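Side-chain contact in Cg3027-pa (Drosophila melanogaster, PDB 2VHH), which probably hydrolyses N-carbamoyl-beta-alanine and its 2-methyl analogue to beta-amino acids, ammonium and carbon dioxide in the last step of pyrimidine breakdown: residues L6-D11 and D54-R59. Sequence-based numbering, arbitrary orientation.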
loop_
_atom_site.group_PDB
_atom_site.type_symbol
_atom_site.label_atom_id
_atom_site.label_comp_id
_atom_site.label_asym_id
_atom_site.label_seq_id
_atom_site.Cartn_x
_atom_site.Cartn_y
_atom_site.Cartn_z
ATOM N N LEU C 6 -46.545 -32.013 10.170
ATOM C CA LEU C 6 -46.001 -32.409 8.867
ATOM C C LEU C 6 -44.867 -33.435 9.013
ATOM O O LEU C 6 -43.978 -33.267 9.852
ATOM C CB LEU C 6 -45.501 -31.171 8.116
ATOM C CG LEU C 6 -45.439 -31.245 6.590
ATOM C CD1 LEU C 6 -46.819 -31.014 5.984
ATOM C CD2 LEU C 6 -44.437 -30.234 6.048
ATOM N N LYS C 7 -44.899 -34.489 8.194
ATOM C CA LYS C 7 -43.893 -35.561 8.269
ATOM C C LYS C 7 -42.856 -35.521 7.136
ATOM O O LYS C 7 -41.700 -35.887 7.350
ATOM C CB LYS C 7 -44.538 -36.960 8.345
ATOM C CG LYS C 7 -45.515 -37.201 9.513
ATOM C CD LYS C 7 -46.964 -37.359 9.017
ATOM C CE LYS C 7 -47.596 -36.016 8.593
ATOM N NZ LYS C 7 -48.495 -36.091 7.395
ATOM N N ASN C 8 -43.266 -35.081 5.945
ATOM C CA ASN C 8 -42.376 -35.029 4.777
ATOM C C ASN C 8 -42.921 -34.116 3.662
ATOM O O ASN C 8 -43.995 -34.385 3.120
ATOM C CB ASN C 8 -42.141 -36.455 4.258
ATOM C CG ASN C 8 -41.004 -36.550 3.247
ATOM O OD1 ASN C 8 -40.415 -35.547 2.821
ATOM N ND2 ASN C 8 -40.698 -37.778 2.852
ATOM N N LEU C 9 -42.184 -33.051 3.319
ATOM C CA LEU C 9 -42.695 -32.022 2.388
ATOM C C LEU C 9 -42.973 -32.559 0.981
ATOM O O LEU C 9 -44.016 -32.272 0.394
ATOM C CB LEU C 9 -41.763 -30.798 2.327
ATOM C CG LEU C 9 -42.030 -29.743 1.238
ATOM C CD1 LEU C 9 -43.198 -28.844 1.594
ATOM C CD2 LEU C 9 -40.801 -28.901 0.967
ATOM N N ASN C 10 -42.033 -33.334 0.452
ATOM C CA ASN C 10 -42.164 -33.927 -0.876
ATOM C C ASN C 10 -43.403 -34.829 -0.987
ATOM O O ASN C 10 -44.150 -34.751 -1.971
ATOM C CB ASN C 10 -40.882 -34.696 -1.230
ATOM C CG ASN C 10 -40.877 -35.211 -2.657
ATOM O OD1 ASN C 10 -41.610 -34.722 -3.511
ATOM N ND2 ASN C 10 -40.048 -36.207 -2.918
ATOM N N ASP C 11 -43.613 -35.661 0.038
ATOM C CA ASP C 11 -44.771 -36.555 0.127
ATOM C C ASP C 11 -46.080 -35.774 0.205
ATOM O O ASP C 11 -47.115 -36.218 -0.304
ATOM C CB ASP C 11 -44.661 -37.459 1.360
ATOM C CG ASP C 11 -43.558 -38.512 1.238
ATOM O OD1 ASP C 11 -43.064 -38.762 0.112
ATOM O OD2 ASP C 11 -43.190 -39.103 2.280
ATOM N N ASP C 54 -36.138 -44.964 8.118
ATOM C CA ASP C 54 -36.268 -44.697 6.682
ATOM C C ASP C 54 -34.976 -44.965 5.917
ATOM O O ASP C 54 -33.877 -44.732 6.431
ATOM C CB ASP C 54 -36.638 -43.231 6.458
ATOM C CG ASP C 54 -38.112 -42.947 6.683
ATOM O OD1 ASP C 54 -38.963 -43.704 6.174
ATOM O OD2 ASP C 54 -38.428 -41.943 7.356
ATOM N N ILE C 55 -35.105 -45.450 4.687
ATOM C CA ILE C 55 -33.968 -45.481 3.768
ATOM C C ILE C 55 -34.420 -45.003 2.388
ATOM O O ILE C 55 -35.411 -45.488 1.855
ATOM C CB ILE C 55 -33.270 -46.867 3.719
ATOM C CG1 ILE C 55 -31.875 -46.738 3.091
ATOM C CG2 ILE C 55 -34.151 -47.901 3.017
ATOM C CD1 ILE C 55 -31.124 -48.031 2.890
ATOM N N LYS C 56 -33.705 -44.032 1.834
ATOM C CA LYS C 56 -34.077 -43.417 0.561
ATOM C C LYS C 56 -32.865 -43.160 -0.325
ATOM O O LYS C 56 -31.875 -42.582 0.115
ATOM C CB LYS C 56 -34.848 -42.113 0.799
ATOM C CG LYS C 56 -36.352 -42.313 0.935
ATOM C CD LYS C 56 -37.020 -41.095 1.553
ATOM C CE LYS C 56 -38.458 -41.392 2.001
ATOM N NZ LYS C 56 -38.956 -40.344 2.954
ATOM N N GLY C 57 -32.948 -43.596 -1.575
ATOM C CA GLY C 57 -31.859 -43.415 -2.528
ATOM C C GLY C 57 -32.188 -42.437 -3.640
ATOM O O GLY C 57 -33.276 -42.464 -4.202
ATOM N N TYR C 58 -31.240 -41.560 -3.947
ATOM C CA TYR C 58 -31.370 -40.634 -5.070
ATOM C C TYR C 58 -30.079 -40.587 -5.863
ATOM O O TYR C 58 -29.015 -40.963 -5.374
ATOM C CB TYR C 58 -31.761 -39.242 -4.600
ATOM C CG TYR C 58 -33.052 -39.226 -3.842
ATOM C CD1 TYR C 58 -33.062 -39.116 -2.454
ATOM C CD2 TYR C 58 -34.272 -39.341 -4.506
ATOM C CE1 TYR C 58 -34.253 -39.101 -1.743
ATOM C CE2 TYR C 58 -35.472 -39.335 -3.808
ATOM C CZ TYR C 58 -35.455 -39.217 -2.424
ATOM O OH TYR C 58 -36.647 -39.200 -1.724
ATOM N N ARG C 59 -30.185 -40.132 -7.102
ATOM C CA ARG C 59 -29.048 -40.115 -7.997
ATOM C C ARG C 59 -28.822 -38.749 -8.623
ATOM O O ARG C 59 -29.763 -38.077 -9.067
ATOM C CB ARG C 59 -29.199 -41.174 -9.091
ATOM C CG ARG C 59 -27.950 -41.324 -9.958
ATOM C CD ARG C 59 -27.922 -42.640 -10.703
ATOM N NE ARG C 59 -29.065 -42.759 -11.600
ATOM C CZ ARG C 59 -29.067 -42.382 -12.877
ATOM N NH1 ARG C 59 -30.171 -42.524 -13.613
ATOM N NH2 ARG C 59 -27.964 -41.866 -13.422
#
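The amide nitrogen ND2 of N8 and the ammonium nitrogen NZ of K56 lie close together between the N-terminal segment and a strand that is outermost within this chain in the carbon-nitrogen hydrolase alpha-beta-beta-alpha fold, a worked example of proximity without a direct bond. Strand 54-59 pairs through its backbone with strand 337-344; from it the K56 side chain points at N8, the N-cap residue of helix 9-13.

Polar contacts come first. The two side chains arrive from opposite directions, with N8 ND2 3.1 Å from K56 NZ. Both are donors as modelled, so this approach is no hydrogen bond, and at 2.8 Å resolution its shortness is doubtful. What N8 does make is a weak bond within its own segment: ND2 donates to D11 OD2 over 2.9 Å with a bent N-H...O angle of 118°. With CG anti to the backbone N (chi1 -167°), beside the carbonyl carbon, the N8 amide is carried towards strand 54-59, the direction in which CB already points.

The electrostatic component is looser. K56, extended beyond CG, holds NZ 4.5 Å from D11 OD2, opposite charges near each other but beyond the range of a salt bridge. The contact is small, 83 Å² summed over both sides.

Neighbours place the contact in the fold. The N-terminal segment is tied to R333 through L6 and K7, while L6 and L9 pack on E24 and V25 of a second subunit. N10 is hydrogen-bonded by its ND2 to D35 OD1.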